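Local coordinates for protein copper-containing nitrite reductase (Hyphomicrobium denitrificans 1NES1, PDB 6TFO) that probably reduces nitrite to nitric oxide with electrons from cytochrome c, using bound copper, at residues V30-R35 against G50-Q55; G37-R42 against R54-K59; L60-H63 against T67-I70; E76-D81 against P120-A125; A82-Y87 against G129-V134. All coordinates share one frame; numbering follows the deposited sequence.

Contact 1 of 5, residues V30-R35 against G50-Q55; sequences VVFTLR and GDIDRQ
Ile-52 O accepts the backbone N-H of Gln-55 at 3.2 Å, closing a type II beta turn with Asp-53 and Arg-54 at its corners, while the side chain of Ile-52 lies against Phe-32, Thr-33 and Leu-34. Ile-52 supplies well over half of the 126 Å² buried here, and a single methyl does the touching. CG1 stands between the backbone N and the carbonyl carbon (chi1 65°), and an extended second torsion carries CD1 on to strand 30-39. There CD1 meets the carbonyl oxygen of Thr-33 at 3.7 Å. On one flank it comes within 4.2 Å of Phe-32 CD1, approaching the ring obliquely; further along the strand Leu-34 CD2 is likewise 4.2 Å from Ile-52 CD1. The methyl is thus shared by two side chains of one strand face, each of which crosses the isoleucine at about a right angle. No hydrogen bond joins the two segments. Pro-58 closes over both Leu-34 and Ile-52, and Phe-32 continues inward onto Leu-60 and Val-62 of the facing strand. Asp-51 turns outward to a salt bridge with Lys-183. The loop thus lays one isoleucine methyl against strand 30-39 on its way from strand 42-48 to strand 60-63, a passage between the two sheets of a cupredoxin beta-sandwich.

Contact 2 of 5, residues G37-R42 against R54-K59; sequences GIAEGR and RQVNPK
A type I' turn from Ala-39 to Arg-42 forms the two-residue tip of the hairpin between strands 30-39 and 42-48, and it leans on the loop residues Val-56 and Asn-57. Ala-39 and Arg-42 exchange both backbone bonds, Ala-39 N to Arg-42 O and Arg-42 N to Ala-39 O, each 3.0 Å. Val-56 has the most surface covered: its CG1 lies 4.0 Å from Ala-39 CB and only 3.2 Å from Glu-40 OE2. Glu-40, extended beyond CG, approaches the valine from the opposite direction, and its OE1 reaches Val-56 CG2 at 3.4 Å. That oxygen also makes a salt bridge of 3.6 Å with Arg-42 NH1, in the guanidinium plane. Arg-42, bent at chi3 (52°), brings NH2 near Asn-57 ND2; both are donors, and one water accepts from each of them at 2.9 Å, with the guanidinium and amide planes 69° apart. Asn-57 ND2 also bonds Gly-126 O, and its OD1 takes the N-H of Tyr-45. With an alanine at Val-56, the methyls meeting the Glu-40 carboxylate would be gone, which is likely to open a gap and leave the glutamate held mainly by Arg-42. The arrangement is a two-residue type I' beta hairpin packed against the loop that follows its second strand.

Contact 3 of 5, residues L60-H63 against T67-I70; sequences LVVH and TVQI
Segments 60-63 and 67-70 run in opposite directions but splay apart: the CA atoms of Val-62 and Val-68 are 7.6 Å from each other, those of Leu-60 and Ile-70 9.6 Å. No backbone hydrogen bond links them, because each belongs to a different sheet and only side chains bridge the space. At the closer end, chi1 of -180° puts Val-68 CG1 anti to the backbone N and CG2 beside that N, and CG2 is the methyl set on the branched end of Val-62. Val-68 CG2 is 3.7 Å from Val-62 CG1 and 4.1 Å from Val-62 CG2, so it nearly straddles the two methyls, and the side chains cross at about a right angle. This is face-to-face packing of the two sheets in a cupredoxin beta-sandwich, with strand 60-63 hydrogen-bonded to strand 128-134 and strand 67-73 lying between strands 30-39 and 100-106. At the wider end the longer residues span the gap. Leu-60 and Ile-70, both extended at chi2, meet obliquely through one methyl each, Leu-60 CD1 to Ile-70 CD1 at 4.2 Å. Phe-32 fills in beside Leu-60, Val-62 and Val-68, while Phe-105 covers Val-68 and Ile-70 from strand 100-106. In the short connection between the segments, Glu-66 OE1 accepts the N-H of His-63. Thr-67 and Gln-69, on the far face of their strand, pack on Pro-266 and Tyr-318 of the second subunit.

Contact 4 of 5, residues E76-D81 against P120-A125; sequences EGAQHD and PGHRQA. With CU (copper (II) ion), chain L.
Two imidazoles, His-80 and His-122, come nitrogen to nitrogen without a hydrogen bond: their ND1 atoms are 3.3 Å apart because both bind one copper ion. His-80 ND1 holds the copper at 2.0 Å and His-122 ND1 more loosely at 2.4 Å. The side chains cross at about a right angle, and the ring planes are inclined at 56°. His-80 ND1 lies at the edge of the His-122 ring, in its plane. Gln-79 O comes obliquely to within 2.9 Å of His-122 CE1, and Ala-78 CB meets the same carbon at the ring edge. At the other nitrogen of the His-80 ring, Glu-76 joins the copper in fixing the ring's rotation. His-80 NE2 donates to Glu-76 OE2 at 2.6 Å, nearly straight (168°) and in the imidazole plane. The same oxygen accepts Ala-78 N at 2.8 Å; the histidine comes on its syn side and the amide on its anti side, both somewhat out of the carboxylate plane. The carboxylate is likely to polarise the imidazole and make it a stronger copper donor. Cys-117 and Met-127 complete this type 1 copper site, and Ala-125 of the third subunit packs on His-122. Loop 76-81 leads from strand 67-73 to strand 83-84 and loop 120-125 from strand 111-116 to strand 128-134, with Met-43 of strand 42-48 against both histidines.

Contact 5 of 5, residues A82-Y87 against G129-V134; sequences AVIDQY and GVLQVV
Leu-131, Tyr-87 and Ile-84 carry this contact, and one methyl of the leucine serves both partners. Leu-131 has CG anti to the backbone N (chi1 178°), which stretches the side chain away from strand 129-134 and brings CD2 between the other two. Leu-131 CD2 lies 4.0 Å from Tyr-87 CE2, coming at the aromatic ring obliquely. It is 4.1 Å from Ile-84 CD1, the tip of a side chain with CG1 beside its backbone N (chi1 -40°). Leucine and isoleucine cross at about a right angle, as do leucine and tyrosine. Two residues on, Val-133 faces the same way and meets Tyr-87 from the opposite direction: Val-133 CG2 is 3.6 Å from Tyr-87 OH. The hydroxyl has its polar partner outside the two segments, in the backbone N of Lys-109, so the oxygen lies against a methyl while still hydrogen-bonded. The ring itself meets Phe-113 edge-to-face and also touches Phe-105, whose strand 100-106 covers Ile-84 and Leu-131 too. No hydrogen bond passes directly between 82-87 and 129-134, for strand 111-116 runs between them. Val-83 pairs with Tyr-116 on one side of it, and Gly-129 and Leu-131 pair with Tyr-115 and Phe-113 on the other. The contact therefore joins strand 128-134 to strand 83-84, its next-but-one neighbour in the sheet, and to Tyr-87 just beyond that strand, part of the aromatic and aliphatic core of a cupredoxin beta-sandwich.

All five contacts build one cupredoxin domain. Contacts 1, 3 and 5 form its continuous core: Phe-32 CE2 touches Val-62 CG1 at 3.5 Å, and Val-62 CG2 touches Val-133 CG2 at 3.6 Å. The centres of contacts 3 and 5 are about 9 Å apart. Contact 2 shares the loop of contact 1 and leads to the copper end, where Arg-42 CB meets Ala-125 O of contact 4 at 3.5 Å. Only contact 4 supplies ligands to this domain's type 1 copper; the side chains of Asn-57 in contact 2, Leu-34 in contact 1 and Ile-84 in contact 5 lie about 10, 11 and 13 Å from that ion. Contacts 2 and 4 both touch the third subunit.

Contact 1 of 5, residues V30-R35 against G50-Q55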
# COMPACT_ATOMS: atom_id res chain seq x y z
N VAL C 30 34.88 -0.88 11.33
CA VAL C 30 33.88 -1.97 11.10
C VAL C 30 32.50 -1.38 11.42
O VAL C 30 32.30 -0.93 12.58
CB VAL C 30 34.18 -3.19 11.97
CG1 VAL C 30 33.17 -4.30 11.74
CG2 VAL C 30 35.61 -3.65 11.74
N VAL C 31 31.60 -1.34 10.44
CA VAL C 31 30.26 -0.69 10.62
C VAL C 31 29.14 -1.76 10.69
O VAL C 31 29.16 -2.75 9.93
CB VAL C 31 29.96 0.40 9.57
CG1 VAL C 31 31.23 0.98 8.98
CG2 VAL C 31 28.99 -0.05 8.49
N PHE C 32 28.22 -1.54 11.61
CA PHE C 32 26.97 -2.31 11.82
C PHE C 32 25.81 -1.31 11.88
O PHE C 32 25.93 -0.31 12.63
CB PHE C 32 27.06 -3.12 13.12
CG PHE C 32 28.20 -4.10 13.16
CD1 PHE C 32 28.18 -5.26 12.40
CD2 PHE C 32 29.30 -3.87 13.98
CE1 PHE C 32 29.22 -6.18 12.46
CE2 PHE C 32 30.35 -4.78 14.02
CZ PHE C 32 30.31 -5.92 13.25
N THR C 33 24.75 -1.56 11.12
CA THR C 33 23.47 -0.80 11.18
C THR C 33 22.40 -1.65 11.89
O THR C 33 22.18 -2.82 11.50
CB THR C 33 23.06 -0.35 9.77
OG1 THR C 33 24.19 0.32 9.20
CG2 THR C 33 21.89 0.60 9.78
N LEU C 34 21.78 -1.09 12.93
CA LEU C 34 20.67 -1.75 13.67
C LEU C 34 19.41 -0.90 13.51
O LEU C 34 19.50 0.32 13.73
CB LEU C 34 21.02 -1.89 15.15
CG LEU C 34 22.29 -2.68 15.47
CD1 LEU C 34 22.45 -2.78 16.99
CD2 LEU C 34 22.27 -4.07 14.85
N ARG C 35 18.30 -1.54 13.13
CA ARG C 35 16.94 -0.96 13.13
C ARG C 35 16.18 -1.59 14.32
O ARG C 35 16.21 -2.83 14.46
CB ARG C 35 16.28 -1.18 11.77
CG ARG C 35 14.87 -0.62 11.66
CD ARG C 35 14.34 -0.62 10.23
NE ARG C 35 14.79 0.60 9.57
CZ ARG C 35 15.62 0.68 8.53
NH1 ARG C 35 16.08 -0.41 7.93
NH2 ARG C 35 15.95 1.87 8.06
N GLY C 50 25.04 -6.06 5.14
CA GLY C 50 26.26 -6.76 5.57
C GLY C 50 25.98 -8.20 5.91
O GLY C 50 25.06 -8.78 5.31
N ASP C 51 26.72 -8.74 6.88
CA ASP C 51 26.65 -10.16 7.31
C ASP C 51 25.52 -10.31 8.34
O ASP C 51 25.37 -11.44 8.84
CB ASP C 51 27.97 -10.62 7.93
CG ASP C 51 29.16 -10.38 7.02
OD1 ASP C 51 28.96 -10.33 5.78
OD2 ASP C 51 30.29 -10.23 7.56
N ILE C 52 24.77 -9.25 8.64
CA ILE C 52 23.75 -9.28 9.73
C ILE C 52 22.36 -8.93 9.21
O ILE C 52 21.47 -8.70 10.06
CB ILE C 52 24.16 -8.35 10.90
CG1 ILE C 52 24.17 -6.87 10.48
CG2 ILE C 52 25.48 -8.79 11.49
CD1 ILE C 52 24.15 -5.91 11.63
N ASP C 53 22.15 -8.89 7.88
CA ASP C 53 20.87 -8.39 7.30
C ASP C 53 19.72 -9.25 7.84
O ASP C 53 19.82 -10.48 7.75
CB ASP C 53 20.89 -8.36 5.77
CG ASP C 53 19.67 -7.68 5.17
OD1 ASP C 53 19.41 -6.51 5.53
OD2 ASP C 53 18.97 -8.34 4.37
N ARG C 54 18.70 -8.61 8.42
CA ARG C 54 17.39 -9.20 8.82
C ARG C 54 17.53 -10.13 10.03
O ARG C 54 16.49 -10.65 10.45
CB ARG C 54 16.76 -9.99 7.66
CG ARG C 54 16.19 -9.16 6.53
CD ARG C 54 15.99 -10.12 5.37
NE ARG C 54 15.16 -9.58 4.30
CZ ARG C 54 13.85 -9.32 4.38
NH1 ARG C 54 13.20 -9.51 5.52
NH2 ARG C 54 13.21 -8.84 3.33
N GLN C 55 18.73 -10.33 10.58
CA GLN C 55 18.92 -11.12 11.82
C GLN C 55 18.42 -10.31 13.01
O GLN C 55 18.63 -9.08 13.04
CB GLN C 55 20.39 -11.46 12.03
CG GLN C 55 20.97 -12.34 10.94
CD GLN C 55 22.42 -12.65 11.23
OE1 GLN C 55 22.88 -12.54 12.37
NE2 GLN C 55 23.16 -13.01 10.20

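Contact 2 of 5, residues G37-R42 against R54-K59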
# COMPACT_ATOMS: atom_id res chain seq x y z
N GLY C 37 12.74 -2.76 16.20
CA GLY C 37 11.41 -3.21 15.75
C GLY C 37 10.84 -4.31 16.62
O GLY C 37 11.26 -4.46 17.79
N ILE C 38 9.90 -5.06 16.04
CA ILE C 38 9.19 -6.22 16.64
C ILE C 38 9.48 -7.44 15.76
O ILE C 38 9.18 -7.38 14.57
CB ILE C 38 7.68 -5.93 16.75
CG1 ILE C 38 7.39 -4.59 17.43
CG2 ILE C 38 6.95 -7.08 17.44
CD1 ILE C 38 7.87 -4.49 18.85
N ALA C 39 10.07 -8.48 16.32
CA ALA C 39 10.36 -9.74 15.62
C ALA C 39 10.41 -10.86 16.66
O ALA C 39 10.72 -10.55 17.83
CB ALA C 39 11.65 -9.62 14.84
N GLU C 40 10.01 -12.07 16.27
CA GLU C 40 10.01 -13.26 17.15
C GLU C 40 9.30 -12.91 18.46
O GLU C 40 9.81 -13.33 19.53
CB GLU C 40 11.45 -13.72 17.40
CG GLU C 40 12.26 -13.80 16.12
CD GLU C 40 13.69 -14.28 16.29
OE1 GLU C 40 14.18 -14.34 17.46
OE2 GLU C 40 14.31 -14.60 15.23
N GLY C 41 8.20 -12.14 18.37
CA GLY C 41 7.28 -11.86 19.49
C GLY C 41 7.87 -10.94 20.55
O GLY C 41 7.25 -10.83 21.65
N ARG C 42 8.98 -10.27 20.22
CA ARG C 42 9.74 -9.40 21.17
C ARG C 42 10.08 -8.06 20.51
O ARG C 42 10.07 -7.97 19.26
CB ARG C 42 10.99 -10.14 21.64
CG ARG C 42 10.73 -11.09 22.79
CD ARG C 42 11.65 -12.29 22.80
NE ARG C 42 13.06 -11.95 22.73
CZ ARG C 42 13.90 -12.31 21.76
NH1 ARG C 42 13.49 -13.03 20.72
NH2 ARG C 42 15.17 -11.94 21.82
N ARG C 54 18.70 -8.61 8.42
CA ARG C 54 17.39 -9.20 8.82
C ARG C 54 17.53 -10.13 10.03
O ARG C 54 16.49 -10.65 10.45
CB ARG C 54 16.76 -9.99 7.66
CG ARG C 54 16.19 -9.16 6.53
CD ARG C 54 15.99 -10.12 5.37
NE ARG C 54 15.16 -9.58 4.30
CZ ARG C 54 13.85 -9.32 4.38
NH1 ARG C 54 13.20 -9.51 5.52
NH2 ARG C 54 13.21 -8.84 3.33
N GLN C 55 18.73 -10.33 10.58
CA GLN C 55 18.92 -11.12 11.82
C GLN C 55 18.42 -10.31 13.01
O GLN C 55 18.63 -9.08 13.04
CB GLN C 55 20.39 -11.46 12.03
CG GLN C 55 20.97 -12.34 10.94
CD GLN C 55 22.42 -12.65 11.23
OE1 GLN C 55 22.88 -12.54 12.37
NE2 GLN C 55 23.16 -13.01 10.20
N VAL C 56 17.82 -10.96 13.99
CA VAL C 56 17.27 -10.23 15.18
C VAL C 56 18.35 -10.33 16.26
O VAL C 56 18.97 -11.42 16.36
CB VAL C 56 15.87 -10.73 15.63
CG1 VAL C 56 15.18 -11.57 14.56
CG2 VAL C 56 15.88 -11.44 16.96
N ASN C 57 18.57 -9.23 16.98
CA ASN C 57 19.64 -9.11 18.01
C ASN C 57 20.91 -9.78 17.49
O ASN C 57 21.48 -10.65 18.15
CB ASN C 57 19.14 -9.65 19.35
CG ASN C 57 17.98 -8.84 19.88
OD1 ASN C 57 17.91 -7.64 19.61
ND2 ASN C 57 17.06 -9.48 20.60
N PRO C 58 21.44 -9.33 16.32
CA PRO C 58 22.57 -10.01 15.67
C PRO C 58 23.83 -9.95 16.53
O PRO C 58 24.04 -8.94 17.21
CB PRO C 58 22.80 -9.26 14.35
CG PRO C 58 22.19 -7.90 14.62
CD PRO C 58 21.02 -8.15 15.56
N LYS C 59 24.63 -11.02 16.48
CA LYS C 59 25.98 -11.03 17.07
C LYS C 59 26.86 -10.14 16.18
O LYS C 59 26.90 -10.37 14.95
CB LYS C 59 26.52 -12.45 17.20
CG LYS C 59 27.88 -12.54 17.88
CD LYS C 59 28.48 -13.91 17.86
CE LYS C 59 28.12 -14.69 19.10
NZ LYS C 59 29.00 -15.86 19.29
O HOH W 1 17.70 -12.33 20.51

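Contact 3 of 5, residues L60-H63 against T67-I70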
# COMPACT_ATOMS: atom_id res chain seq x y z
N LEU C 60 27.49 -9.13 16.78
CA LEU C 60 28.43 -8.21 16.09
C LEU C 60 29.85 -8.72 16.33
O LEU C 60 30.38 -8.53 17.45
CB LEU C 60 28.19 -6.81 16.66
CG LEU C 60 26.75 -6.32 16.62
CD1 LEU C 60 26.66 -4.86 17.01
CD2 LEU C 60 26.10 -6.53 15.26
N VAL C 61 30.42 -9.42 15.34
CA VAL C 61 31.79 -10.01 15.46
C VAL C 61 32.82 -8.98 14.98
O VAL C 61 32.76 -8.56 13.81
CB VAL C 61 31.93 -11.35 14.71
CG1 VAL C 61 33.38 -11.81 14.68
CG2 VAL C 61 31.03 -12.42 15.31
N VAL C 62 33.71 -8.62 15.88
CA VAL C 62 34.80 -7.62 15.66
C VAL C 62 36.10 -8.23 16.19
O VAL C 62 36.04 -9.07 17.09
CB VAL C 62 34.50 -6.25 16.29
CG1 VAL C 62 33.15 -5.71 15.86
CG2 VAL C 62 34.61 -6.26 17.81
N HIS C 63 37.23 -7.83 15.60
CA HIS C 63 38.58 -8.32 15.99
C HIS C 63 39.23 -7.28 16.91
O HIS C 63 39.00 -6.07 16.71
CB HIS C 63 39.37 -8.69 14.73
CG HIS C 63 38.87 -9.93 14.06
ND1 HIS C 63 39.47 -11.16 14.21
CD2 HIS C 63 37.82 -10.13 13.23
CE1 HIS C 63 38.82 -12.06 13.50
NE2 HIS C 63 37.81 -11.45 12.88
N THR C 67 38.23 -0.46 15.19
CA THR C 67 37.29 0.65 15.48
C THR C 67 35.91 0.20 15.01
O THR C 67 35.81 -0.29 13.87
CB THR C 67 37.71 1.96 14.82
OG1 THR C 67 38.95 2.35 15.41
CG2 THR C 67 36.73 3.09 15.03
N VAL C 68 34.92 0.35 15.88
CA VAL C 68 33.53 -0.14 15.64
C VAL C 68 32.61 1.08 15.54
O VAL C 68 32.67 1.94 16.42
CB VAL C 68 33.11 -1.12 16.74
CG1 VAL C 68 31.70 -1.64 16.53
CG2 VAL C 68 34.10 -2.27 16.84
N GLN C 69 31.87 1.16 14.45
CA GLN C 69 30.80 2.15 14.23
C GLN C 69 29.47 1.39 14.23
O GLN C 69 29.34 0.43 13.46
CB GLN C 69 31.00 2.90 12.91
CG GLN C 69 29.98 4.00 12.68
CD GLN C 69 30.18 4.72 11.37
OE1 GLN C 69 31.30 4.98 10.92
NE2 GLN C 69 29.06 5.08 10.76
N ILE C 70 28.55 1.78 15.11
CA ILE C 70 27.18 1.22 15.18
C ILE C 70 26.23 2.36 14.84
O ILE C 70 26.25 3.37 15.57
CB ILE C 70 26.89 0.62 16.57
CG1 ILE C 70 27.69 -0.67 16.80
CG2 ILE C 70 25.41 0.39 16.73
CD1 ILE C 70 27.81 -1.07 18.26

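Contact 4 of 5, residues E76-D81 against P120-A125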
# COMPACT_ATOMS: atom_id res chain seq x y z
N GLU C 76 10.16 1.45 14.66
CA GLU C 76 8.71 1.36 14.98
C GLU C 76 8.19 2.56 15.79
O GLU C 76 6.99 2.77 15.79
CB GLU C 76 8.44 0.03 15.68
CG GLU C 76 8.64 0.05 17.19
CD GLU C 76 10.03 0.46 17.64
OE1 GLU C 76 11.02 -0.06 17.07
OE2 GLU C 76 10.10 1.31 18.55
N GLY C 77 9.04 3.34 16.46
CA GLY C 77 8.65 4.69 16.94
C GLY C 77 8.59 4.80 18.46
O GLY C 77 8.05 5.80 18.94
N ALA C 78 9.12 3.83 19.19
CA ALA C 78 9.32 3.96 20.66
C ALA C 78 10.68 4.63 20.90
O ALA C 78 11.40 4.82 19.93
CB ALA C 78 9.21 2.62 21.34
N GLN C 79 11.00 5.01 22.13
CA GLN C 79 12.33 5.59 22.46
C GLN C 79 13.31 4.44 22.62
O GLN C 79 12.94 3.40 23.22
CB GLN C 79 12.29 6.45 23.72
CG GLN C 79 11.41 7.68 23.57
CD GLN C 79 11.70 8.69 24.64
OE1 GLN C 79 12.06 8.37 25.76
NE2 GLN C 79 11.58 9.95 24.27
N HIS C 80 14.50 4.61 22.05
CA HIS C 80 15.58 3.59 22.02
C HIS C 80 16.97 4.26 22.07
O HIS C 80 17.16 5.38 21.52
CB HIS C 80 15.49 2.69 20.77
CG HIS C 80 14.18 2.00 20.59
ND1 HIS C 80 13.77 0.99 21.42
CD2 HIS C 80 13.20 2.18 19.69
CE1 HIS C 80 12.59 0.57 21.04
NE2 HIS C 80 12.21 1.29 19.99
N ASP C 81 17.89 3.55 22.69
CA ASP C 81 19.34 3.72 22.48
C ASP C 81 19.96 2.32 22.36
O ASP C 81 19.22 1.31 22.37
CB ASP C 81 19.94 4.58 23.59
CG ASP C 81 19.85 3.96 24.96
OD1 ASP C 81 19.62 2.76 25.03
OD2 ASP C 81 20.01 4.69 25.95
N PRO C 120 13.21 2.33 29.93
CA PRO C 120 12.52 1.50 30.92
C PRO C 120 11.86 0.26 30.31
O PRO C 120 11.02 0.39 29.42
CB PRO C 120 11.46 2.44 31.52
CG PRO C 120 12.05 3.83 31.34
CD PRO C 120 12.82 3.76 30.03
N GLY C 121 12.31 -0.91 30.74
CA GLY C 121 11.71 -2.20 30.36
C GLY C 121 12.19 -2.75 29.02
O GLY C 121 11.89 -3.92 28.76
N HIS C 122 12.86 -1.97 28.17
CA HIS C 122 13.10 -2.34 26.75
C HIS C 122 14.07 -3.52 26.69
O HIS C 122 13.93 -4.37 25.78
CB HIS C 122 13.58 -1.14 25.93
CG HIS C 122 12.48 -0.20 25.59
ND1 HIS C 122 12.44 0.50 24.40
CD2 HIS C 122 11.36 0.15 26.26
CE1 HIS C 122 11.35 1.25 24.37
NE2 HIS C 122 10.66 1.03 25.49
N ARG C 123 15.01 -3.60 27.64
CA ARG C 123 15.99 -4.71 27.67
C ARG C 123 15.24 -6.01 28.03
O ARG C 123 15.39 -7.02 27.30
CB ARG C 123 17.11 -4.40 28.66
CG ARG C 123 18.26 -5.40 28.60
CD ARG C 123 19.35 -5.04 29.60
NE ARG C 123 20.56 -5.81 29.35
CZ ARG C 123 21.75 -5.57 29.91
NH1 ARG C 123 22.78 -6.35 29.62
NH2 ARG C 123 21.90 -4.55 30.75
N GLN C 124 14.47 -5.98 29.12
CA GLN C 124 13.56 -7.07 29.55
C GLN C 124 12.67 -7.49 28.36
O GLN C 124 12.48 -8.70 28.17
CB GLN C 124 12.69 -6.64 30.75
CG GLN C 124 13.45 -6.21 32.01
CD GLN C 124 13.62 -4.71 32.15
OE1 GLN C 124 14.25 -4.02 31.33
NE2 GLN C 124 13.03 -4.17 33.21
N ALA C 125 12.16 -6.55 27.57
CA ALA C 125 11.23 -6.80 26.44
C ALA C 125 11.93 -7.49 25.25
O ALA C 125 11.22 -7.93 24.34
CB ALA C 125 10.59 -5.51 26.02
CU CU L . 14.50 0.55 23.27

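Contact 5 of 5, residues A82-Y87 against G129-V134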
# COMPACT_ATOMS: atom_id res chain seq x y z
N ALA C 82 21.27 2.27 22.17
CA ALA C 82 22.11 1.07 22.32
C ALA C 82 23.25 1.43 23.27
O ALA C 82 23.81 2.53 23.10
CB ALA C 82 22.60 0.62 20.96
N VAL C 83 23.54 0.57 24.23
CA VAL C 83 24.57 0.81 25.27
C VAL C 83 25.46 -0.43 25.33
O VAL C 83 24.92 -1.55 25.25
CB VAL C 83 23.92 1.11 26.63
CG1 VAL C 83 24.96 1.34 27.71
CG2 VAL C 83 22.97 2.29 26.54
N ILE C 84 26.77 -0.22 25.48
CA ILE C 84 27.79 -1.27 25.75
C ILE C 84 28.58 -0.81 26.97
O ILE C 84 29.30 0.22 26.86
CB ILE C 84 28.67 -1.48 24.51
CG1 ILE C 84 27.82 -1.43 23.23
CG2 ILE C 84 29.48 -2.76 24.63
CD1 ILE C 84 28.46 -2.09 22.03
N ASP C 85 28.40 -1.47 28.12
CA ASP C 85 28.82 -0.92 29.44
C ASP C 85 30.35 -0.86 29.50
O ASP C 85 30.88 0.21 29.91
CB ASP C 85 28.23 -1.72 30.60
CG ASP C 85 26.75 -1.45 30.83
OD1 ASP C 85 26.26 -0.40 30.39
OD2 ASP C 85 26.09 -2.28 31.45
N GLN C 86 31.02 -1.94 29.08
CA GLN C 86 32.47 -2.20 29.32
C GLN C 86 33.31 -1.25 28.47
O GLN C 86 34.51 -1.16 28.73
CB GLN C 86 32.81 -3.67 29.03
CG GLN C 86 31.94 -4.64 29.80
CD GLN C 86 30.49 -4.69 29.35
OE1 GLN C 86 30.11 -4.19 28.28
NE2 GLN C 86 29.66 -5.30 30.18
N TYR C 87 32.68 -0.60 27.48
CA TYR C 87 33.31 0.38 26.56
C TYR C 87 32.78 1.79 26.83
O TYR C 87 33.11 2.71 26.08
CB TYR C 87 33.04 -0.02 25.11
CG TYR C 87 33.86 -1.21 24.68
CD1 TYR C 87 35.19 -1.05 24.38
CD2 TYR C 87 33.34 -2.49 24.64
CE1 TYR C 87 35.97 -2.12 24.00
CE2 TYR C 87 34.12 -3.57 24.27
CZ TYR C 87 35.44 -3.39 23.95
OH TYR C 87 36.23 -4.44 23.56
N GLY C 129 21.64 -7.78 22.46
CA GLY C 129 22.48 -8.69 21.66
C GLY C 129 23.89 -8.71 22.21
O GLY C 129 24.17 -7.96 23.19
N VAL C 130 24.77 -9.50 21.60
CA VAL C 130 26.18 -9.58 22.06
C VAL C 130 27.09 -9.00 20.97
O VAL C 130 26.87 -9.27 19.75
CB VAL C 130 26.58 -10.99 22.54
CG1 VAL C 130 25.36 -11.84 22.89
CG2 VAL C 130 27.48 -11.73 21.56
N LEU C 131 28.02 -8.16 21.41
CA LEU C 131 29.27 -7.79 20.70
C LEU C 131 30.30 -8.86 21.01
O LEU C 131 30.60 -9.04 22.20
CB LEU C 131 29.72 -6.42 21.20
CG LEU C 131 31.03 -5.90 20.61
CD1 LEU C 131 30.84 -5.47 19.16
CD2 LEU C 131 31.57 -4.74 21.45
N GLN C 132 30.82 -9.57 20.01
CA GLN C 132 31.94 -10.52 20.23
C GLN C 132 33.23 -9.93 19.66
O GLN C 132 33.30 -9.78 18.42
CB GLN C 132 31.70 -11.91 19.65
CG GLN C 132 32.24 -12.97 20.59
CD GLN C 132 32.48 -14.31 19.96
OE1 GLN C 132 32.07 -14.58 18.83
NE2 GLN C 132 33.16 -15.15 20.72
N VAL C 133 34.18 -9.64 20.56
CA VAL C 133 35.55 -9.16 20.24
C VAL C 133 36.51 -10.36 20.32
O VAL C 133 36.73 -10.88 21.43
CB VAL C 133 35.97 -8.03 21.19
CG1 VAL C 133 37.29 -7.42 20.77
CG2 VAL C 133 34.89 -6.96 21.30
N VAL C 134 37.03 -10.76 19.16
CA VAL C 134 37.82 -12.00 18.93
C VAL C 134 39.28 -11.62 18.78
O VAL C 134 39.59 -10.59 18.18
CB VAL C 134 37.28 -12.72 17.69
CG1 VAL C 134 38.35 -13.49 16.93
CG2 VAL C 134 36.11 -13.63 18.05